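Local coordinates for packaging enzyme P4 (Pseudomonas phage phi13, PDB 4BLP), which probably acts as a ring-shaped, RecA-like NTPase that drives RNA into the viral procapsid during packaging, at residues D[157-162]-D[283-288]; D[137-141]-D[162-166]; D[209-215]-D[252-257]. All blocks are in the same frame, centred on the assembly; numbering follows the deposited sequence.

Contact 1 (D[157-162]-D[283-288]); sequences AGKSKW and VNNAAV
The carbonyl O of Ala157 takes the backbone N-H of Ala286 in an almost straight hydrogen bond of 3.0 Å (177° at the hydrogen). This bond joins the residue just before the N-cap of helix 159-164 to the type I' turn running from Asn284 to Ala287. The CG1 methyl of Val283 packs against the same oxygen, 3.5 Å from Ala157 O. One residue on, Gly158 O, which already accepts the N-H of Trp162 inside the helix, receives a CA-H...O contact from Ala286 CA at 3.5 Å. Gly158 itself has a positive phi of 85°, and its backbone lies close against the turn.

Further along, the indole of Trp162 swings over to the hairpin because its CG lies anti to the backbone N (chi1 180°). Val283 CG2 sits over one face in a CH-pi contact, 4.2 Å from the centroid of the five-membered ring, while Ala286 O comes up at the edge, 3.5 Å from Trp162 CD1. Val288 CG2 approaches Trp162 NE1 obliquely to 3.4 Å. On the outer side, the extended aliphatic chain of Lys161 runs past the Ala286 methyl. Lys159 turns away, its NZ bonded to Gly153 O. Gly153, Gly158, Lys159 and Ser160 fit the Walker A pattern, so this is probably the P-loop and the first turn of its helix lying against a beta hairpin, consistent with a RecA-type NTPase.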
# COMPACT_ATOMS: atom_id res chain seq x y z
N ALA D 157 -7.86 -26.42 20.07
CA ALA D 157 -9.28 -26.49 20.48
C ALA D 157 -9.85 -27.88 20.36
O ALA D 157 -10.89 -28.16 20.96
CB ALA D 157 -10.14 -25.54 19.64
N GLY D 158 -9.25 -28.70 19.49
CA GLY D 158 -9.73 -30.04 19.21
C GLY D 158 -10.82 -30.09 18.15
O GLY D 158 -11.69 -30.95 18.23
N LYS D 159 -10.76 -29.18 17.14
CA LYS D 159 -11.75 -29.13 16.04
C LYS D 159 -11.75 -30.45 15.25
O LYS D 159 -12.82 -31.04 15.07
CB LYS D 159 -11.51 -27.95 15.07
CG LYS D 159 -11.61 -26.54 15.67
CD LYS D 159 -11.32 -25.41 14.65
CE LYS D 159 -9.88 -25.30 14.19
NZ LYS D 159 -8.87 -25.11 15.29
N SER D 160 -10.55 -30.95 14.85
CA SER D 160 -10.41 -32.22 14.10
C SER D 160 -10.94 -33.40 14.88
O SER D 160 -11.60 -34.26 14.29
CB SER D 160 -8.94 -32.47 13.75
OG SER D 160 -8.50 -31.47 12.87
N LYS D 161 -10.65 -33.46 16.19
CA LYS D 161 -11.07 -34.55 17.06
C LYS D 161 -12.59 -34.56 17.19
O LYS D 161 -13.21 -35.62 17.12
CB LYS D 161 -10.41 -34.44 18.44
CG LYS D 161 -10.63 -35.65 19.33
CD LYS D 161 -9.88 -35.55 20.66
CE LYS D 161 -10.37 -36.58 21.65
NZ LYS D 161 -9.89 -36.28 23.03
N TRP D 162 -13.20 -33.37 17.42
CA TRP D 162 -14.65 -33.30 17.54
C TRP D 162 -15.30 -33.69 16.18
O TRP D 162 -16.27 -34.44 16.17
CB TRP D 162 -15.11 -31.89 17.95
CG TRP D 162 -16.60 -31.80 18.07
CD1 TRP D 162 -17.36 -32.24 19.12
CD2 TRP D 162 -17.53 -31.32 17.07
NE1 TRP D 162 -18.70 -32.04 18.85
CE2 TRP D 162 -18.83 -31.47 17.60
CE3 TRP D 162 -17.38 -30.74 15.79
CZ2 TRP D 162 -19.98 -31.10 16.88
CZ3 TRP D 162 -18.52 -30.36 15.09
CH2 TRP D 162 -19.80 -30.54 15.63
N VAL D 283 -15.92 -25.05 19.37
CA VAL D 283 -15.38 -26.21 20.06
C VAL D 283 -14.20 -25.80 20.96
O VAL D 283 -13.37 -24.97 20.58
CB VAL D 283 -14.97 -27.32 19.03
CG1 VAL D 283 -14.07 -28.41 19.63
CG2 VAL D 283 -16.20 -27.94 18.37
N ASN D 284 -14.11 -26.43 22.10
CA ASN D 284 -12.97 -26.29 23.03
C ASN D 284 -12.83 -27.61 23.73
O ASN D 284 -13.83 -28.22 24.13
CB ASN D 284 -13.13 -25.13 24.01
CG ASN D 284 -11.86 -24.85 24.78
OD1 ASN D 284 -10.76 -24.88 24.22
ND2 ASN D 284 -11.98 -24.61 26.07
N ASN D 285 -11.58 -28.10 23.82
CA ASN D 285 -11.26 -29.41 24.41
C ASN D 285 -12.09 -30.51 23.71
O ASN D 285 -12.63 -31.40 24.38
CB ASN D 285 -11.49 -29.43 25.95
CG ASN D 285 -10.78 -28.33 26.71
OD1 ASN D 285 -11.40 -27.59 27.48
ND2 ASN D 285 -9.47 -28.19 26.52
N ALA D 286 -12.20 -30.42 22.36
CA ALA D 286 -12.93 -31.35 21.48
C ALA D 286 -14.41 -31.54 21.91
O ALA D 286 -14.99 -32.61 21.69
CB ALA D 286 -12.22 -32.70 21.40
N ALA D 287 -15.00 -30.52 22.52
CA ALA D 287 -16.40 -30.54 22.98
C ALA D 287 -17.12 -29.27 22.52
O ALA D 287 -16.49 -28.23 22.33
CB ALA D 287 -16.47 -30.67 24.50
N VAL D 288 -18.44 -29.35 22.32
CA VAL D 288 -19.24 -28.20 21.89
C VAL D 288 -19.37 -27.20 23.03
O VAL D 288 -19.91 -27.55 24.08
CB VAL D 288 -20.65 -28.61 21.37
CG1 VAL D 288 -21.49 -27.38 21.01
CG2 VAL D 288 -20.52 -29.52 20.15

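Contact 2 (D[137-141]-D[162-166]); sequences HNWQV and WLNAQ
Trp139 lays the far end of its six-membered ring against Gln166, whose CB comes within 3.5 Å of Trp139 CH2. The contact joins the loop between strands 136-137 and 144-145 to the end of the helix that, in this P-loop NTPase fold, follows the putative Walker A loop. Trp139 chi1 is 171°, which sends the indole out from the loop toward the helix. Its CZ2 meets Trp162 CH2 at 4.1 Å, the two indoles crossing at a slant, and Leu163 CD2 adds a looser apolar touch to Trp139 CH2. Outside the two segments, the ring of His149 meets Trp139 edge-to-face.

Polar ends run through this aromatic patch. Gln140 and Gln166 are both bent at chi2; Gln140 NE2 stands over one face of Trp139, toward its rim, and Gln166 NE2 over one face of Trp162. Gln140 NE2 gives a straight hydrogen bond to Gln166 OE1 (3.1 Å, 174° at the hydrogen). The acceptor lies in the plane of the Gln140 amide, but the donor stands above the carbonyl plane of Gln166, and the two amides are turned 63° apart. Gln140 OE1 reaches the edge of the other indole, 3.4 Å from Trp162 CZ2, and also accepts a hydrogen bond from Gln291 NE2. With both ends of its amide engaged, Gln140 has its rotation fixed.

Gln166 is gripped in the same way: besides accepting from Gln140, it passes its own N-H back to the helix, Gln166 NE2 bonding Trp162 O at 3.1 Å.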
# COMPACT_ATOMS: atom_id res chain seq x y z
N HIS D 137 -30.68 -30.84 5.54
CA HIS D 137 -29.63 -31.84 5.77
C HIS D 137 -29.55 -32.30 7.20
O HIS D 137 -29.77 -31.51 8.11
CB HIS D 137 -28.27 -31.20 5.38
CG HIS D 137 -28.22 -30.80 3.94
ND1 HIS D 137 -28.61 -29.52 3.51
CD2 HIS D 137 -27.96 -31.56 2.86
CE1 HIS D 137 -28.49 -29.55 2.18
NE2 HIS D 137 -28.14 -30.76 1.75
N ASN D 138 -29.14 -33.56 7.39
CA ASN D 138 -29.02 -34.14 8.71
C ASN D 138 -27.61 -33.94 9.21
O ASN D 138 -26.70 -34.72 8.91
CB ASN D 138 -29.42 -35.65 8.70
CG ASN D 138 -29.60 -36.25 10.07
OD1 ASN D 138 -29.30 -35.65 11.10
ND2 ASN D 138 -30.11 -37.47 10.11
N TRP D 139 -27.38 -32.80 9.87
CA TRP D 139 -26.09 -32.45 10.45
C TRP D 139 -26.37 -31.69 11.71
O TRP D 139 -26.83 -30.55 11.62
CB TRP D 139 -25.21 -31.62 9.50
CG TRP D 139 -23.96 -31.06 10.16
CD1 TRP D 139 -23.70 -29.76 10.45
CD2 TRP D 139 -22.81 -31.81 10.58
NE1 TRP D 139 -22.48 -29.65 11.08
CE2 TRP D 139 -21.91 -30.89 11.15
CE3 TRP D 139 -22.47 -33.18 10.56
CZ2 TRP D 139 -20.67 -31.29 11.69
CZ3 TRP D 139 -21.22 -33.57 11.02
CH2 TRP D 139 -20.34 -32.63 11.59
N GLN D 140 -26.13 -32.35 12.89
CA GLN D 140 -26.35 -31.78 14.24
C GLN D 140 -27.85 -31.70 14.54
O GLN D 140 -28.25 -32.05 15.64
CB GLN D 140 -25.66 -30.40 14.43
CG GLN D 140 -24.15 -30.44 14.12
CD GLN D 140 -23.42 -31.40 15.03
OE1 GLN D 140 -23.37 -31.21 16.25
NE2 GLN D 140 -22.86 -32.47 14.47
N VAL D 141 -28.66 -31.23 13.57
CA VAL D 141 -30.14 -31.21 13.61
C VAL D 141 -30.59 -31.90 12.33
O VAL D 141 -29.82 -31.94 11.37
CB VAL D 141 -30.77 -29.81 13.78
CG1 VAL D 141 -30.37 -29.19 15.12
CG2 VAL D 141 -30.44 -28.88 12.60
N TRP D 162 -13.20 -33.37 17.42
CA TRP D 162 -14.65 -33.30 17.54
C TRP D 162 -15.30 -33.69 16.18
O TRP D 162 -16.27 -34.44 16.17
CB TRP D 162 -15.11 -31.89 17.95
CG TRP D 162 -16.60 -31.80 18.07
CD1 TRP D 162 -17.36 -32.24 19.12
CD2 TRP D 162 -17.53 -31.32 17.07
NE1 TRP D 162 -18.70 -32.04 18.85
CE2 TRP D 162 -18.83 -31.47 17.60
CE3 TRP D 162 -17.38 -30.74 15.79
CZ2 TRP D 162 -19.98 -31.10 16.88
CZ3 TRP D 162 -18.52 -30.36 15.09
CH2 TRP D 162 -19.80 -30.54 15.63
N LEU D 163 -14.74 -33.21 15.07
CA LEU D 163 -15.27 -33.51 13.72
C LEU D 163 -15.24 -35.00 13.43
O LEU D 163 -16.24 -35.54 12.98
CB LEU D 163 -14.51 -32.72 12.63
CG LEU D 163 -14.97 -31.27 12.46
CD1 LEU D 163 -13.95 -30.45 11.67
CD2 LEU D 163 -16.33 -31.18 11.79
N ASN D 164 -14.12 -35.67 13.76
CA ASN D 164 -13.97 -37.10 13.54
C ASN D 164 -14.98 -37.89 14.35
O ASN D 164 -15.46 -38.93 13.89
CB ASN D 164 -12.54 -37.56 13.86
CG ASN D 164 -11.55 -37.14 12.81
OD1 ASN D 164 -11.89 -36.99 11.63
ND2 ASN D 164 -10.30 -36.94 13.21
N ALA D 165 -15.36 -37.36 15.53
CA ALA D 165 -16.35 -37.97 16.42
C ALA D 165 -17.77 -37.82 15.89
O ALA D 165 -18.67 -38.50 16.38
CB ALA D 165 -16.25 -37.38 17.82
N GLN D 166 -17.99 -36.97 14.86
CA GLN D 166 -19.29 -36.78 14.23
C GLN D 166 -19.47 -37.79 13.09
O GLN D 166 -20.46 -37.73 12.36
CB GLN D 166 -19.47 -35.34 13.71
CG GLN D 166 -19.24 -34.25 14.75
CD GLN D 166 -19.97 -34.53 16.04
OE1 GLN D 166 -21.20 -34.60 16.08
NE2 GLN D 166 -19.22 -34.75 17.11

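Contact 3 (D[209-215]-D[252-257]); sequences RVVIDSF and LLVAAI. With GOL (glycerol), chain J.
Ala255 drops its methyl onto the middle of the Phe215 ring: CB stands 3.5 Å from the ring centroid and only 5° off the normal, a CH-pi contact in which the small side chain leaves room for the phenyl to lie flat across it. The two segments are neighbouring parallel strands, 210-213 and 252-257, in the core of the mixed sheet of this P-loop NTPase fold, joined through helices 216-221 and 233-248.

On the face with Ala255, Ile212 fills in beside it, its CD1 reaching back to Leu253 CB at 4.2 Å. Val210 and Leu253 lie side by side on this face, CG1 of the first 3.7 Å from CD2 of the second; helix 193-205 packs over them through Ala200 and Ala204. On the reverse face Val211 nestles against Val254, its CG2 set 4.0 Å from Val254 CB.

The ladder itself is uneven. Val254 N to Val210 O is weak, whereas Ile212 N to Val254 O and Ala256 N to Ile212 O are sound. Past the cis peptide before Ser214, the chain still reaches its neighbour: Phe215 N bonds Ala256 O, and Phe215 CB comes against the end of Ile257.

At the other end the strands splay, and a water fills the gap, accepting from Val210 N and Arg209 NH1 and donating to Leu252 O. Arg209 is bent at chi2 and chi3, and Leu252 CD2 lies over one face of its guanidinium, toward the rim. Arg209 NH2 bonds Asn138 O. A glycerol, probably from the crystallisation liquor, takes hydrogen bonds at O3 from Leu252 N and at O2 from Arg209 NH2 and NH1, the last at 2.7 Å.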
# COMPACT_ATOMS: atom_id res chain seq x y z
N ARG D 209 -21.39 -36.93 3.62
CA ARG D 209 -21.22 -35.93 4.68
C ARG D 209 -19.75 -35.60 4.60
O ARG D 209 -18.92 -36.43 4.98
CB ARG D 209 -21.60 -36.47 6.09
CG ARG D 209 -21.21 -35.47 7.22
CD ARG D 209 -21.89 -34.09 7.11
NE ARG D 209 -23.35 -34.22 7.15
CZ ARG D 209 -24.19 -33.81 6.20
NH1 ARG D 209 -23.73 -33.10 5.17
NH2 ARG D 209 -25.48 -34.06 6.30
N VAL D 210 -19.44 -34.40 4.09
CA VAL D 210 -18.05 -34.02 3.86
C VAL D 210 -17.64 -32.92 4.82
O VAL D 210 -18.37 -31.94 5.02
CB VAL D 210 -17.81 -33.62 2.35
CG1 VAL D 210 -18.86 -32.67 1.82
CG2 VAL D 210 -16.41 -33.05 2.11
N VAL D 211 -16.45 -33.08 5.39
CA VAL D 211 -15.86 -32.10 6.31
C VAL D 211 -14.58 -31.61 5.66
O VAL D 211 -13.85 -32.42 5.09
CB VAL D 211 -15.60 -32.77 7.68
CG1 VAL D 211 -14.58 -31.99 8.51
CG2 VAL D 211 -16.93 -33.01 8.43
N ILE D 212 -14.28 -30.32 5.78
CA ILE D 212 -13.04 -29.75 5.24
C ILE D 212 -12.13 -29.38 6.39
O ILE D 212 -12.46 -28.52 7.20
CB ILE D 212 -13.30 -28.55 4.31
CG1 ILE D 212 -14.22 -29.00 3.14
CG2 ILE D 212 -11.98 -27.99 3.77
CD1 ILE D 212 -15.32 -28.02 2.85
N ASP D 213 -10.94 -30.01 6.40
CA ASP D 213 -9.89 -29.76 7.37
C ASP D 213 -8.69 -29.22 6.60
O ASP D 213 -7.90 -30.02 6.11
CB ASP D 213 -9.55 -31.06 8.13
CG ASP D 213 -8.50 -30.86 9.19
OD1 ASP D 213 -8.24 -29.69 9.56
OD2 ASP D 213 -7.86 -31.86 9.58
N SER D 214 -8.60 -27.90 6.39
CA SER D 214 -9.46 -26.87 7.02
C SER D 214 -9.52 -25.63 6.13
O SER D 214 -9.00 -25.64 5.00
CB SER D 214 -8.83 -26.47 8.37
OG SER D 214 -7.64 -25.73 8.14
N PHE D 215 -10.09 -24.54 6.66
CA PHE D 215 -10.13 -23.27 5.93
C PHE D 215 -8.99 -22.35 6.37
O PHE D 215 -9.05 -21.14 6.12
CB PHE D 215 -11.52 -22.60 6.13
CG PHE D 215 -12.61 -23.02 5.17
CD1 PHE D 215 -12.42 -24.07 4.29
CD2 PHE D 215 -13.83 -22.32 5.12
CE1 PHE D 215 -13.44 -24.47 3.40
CE2 PHE D 215 -14.84 -22.69 4.20
CZ PHE D 215 -14.65 -23.77 3.35
N LEU D 252 -24.72 -29.11 1.79
CA LEU D 252 -24.17 -28.61 3.05
C LEU D 252 -22.71 -29.01 3.13
O LEU D 252 -22.39 -30.20 2.97
CB LEU D 252 -24.95 -29.17 4.27
CG LEU D 252 -24.33 -28.82 5.63
CD1 LEU D 252 -24.47 -27.31 5.92
CD2 LEU D 252 -25.07 -29.57 6.75
N LEU D 253 -21.83 -28.03 3.33
CA LEU D 253 -20.41 -28.27 3.56
C LEU D 253 -20.11 -27.94 5.00
O LEU D 253 -20.72 -27.02 5.55
CB LEU D 253 -19.47 -27.42 2.64
CG LEU D 253 -19.59 -27.70 1.14
CD1 LEU D 253 -18.55 -26.88 0.36
CD2 LEU D 253 -19.49 -29.17 0.84
N VAL D 254 -19.19 -28.69 5.61
CA VAL D 254 -18.77 -28.46 7.00
C VAL D 254 -17.29 -28.11 6.94
O VAL D 254 -16.55 -28.81 6.24
CB VAL D 254 -19.04 -29.67 7.92
CG1 VAL D 254 -18.57 -29.36 9.35
CG2 VAL D 254 -20.54 -30.02 7.90
N ALA D 255 -16.86 -27.03 7.58
CA ALA D 255 -15.43 -26.70 7.51
C ALA D 255 -14.89 -26.24 8.85
O ALA D 255 -15.56 -25.46 9.51
CB ALA D 255 -15.20 -25.61 6.48
N ALA D 256 -13.66 -26.68 9.21
CA ALA D 256 -12.97 -26.19 10.40
C ALA D 256 -12.32 -24.84 10.08
O ALA D 256 -11.73 -24.67 9.00
CB ALA D 256 -11.90 -27.19 10.86
N ILE D 257 -12.39 -23.89 11.01
CA ILE D 257 -11.73 -22.62 10.80
C ILE D 257 -11.24 -22.04 12.12
O ILE D 257 -11.90 -22.18 13.14
CB ILE D 257 -12.68 -21.63 10.03
CG1 ILE D 257 -11.92 -20.43 9.47
CG2 ILE D 257 -13.89 -21.19 10.89
CD1 ILE D 257 -12.77 -19.62 8.42
C1 GOL J . -24.95 -35.30 2.74
O1 GOL J . -26.02 -36.06 3.28
C2 GOL J . -25.46 -33.93 2.37
O2 GOL J . -25.91 -33.27 3.56
C3 GOL J . -24.41 -33.08 1.69
O3 GOL J . -25.01 -31.92 1.11
O HOH W 1 -21.16 -32.14 4.42

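Overall arrangement
Contact 3 is the core of the set, a nearly all-buried pairing of two central strands, whereas contact 1 is only partly buried, with its turn residues at the surface. Contact 2 is also buried but small, and mixes indoles with amides where contact 3 relies on aliphatic packing, a methyl over a phenyl ring and backbone ladder bonds. Contacts 1 and 2 use the same helix, 159-164, and share Trp162, which meets the hairpin and the 137-141 loop. Both reach contact 3: Lys159 packs on Ala256 and Ile257, while Trp139 lies on Leu252 and Arg209, and Leu163 touches Val211. Helix 159-164 thus joins the hairpin, the 137-141 loop and the central strands.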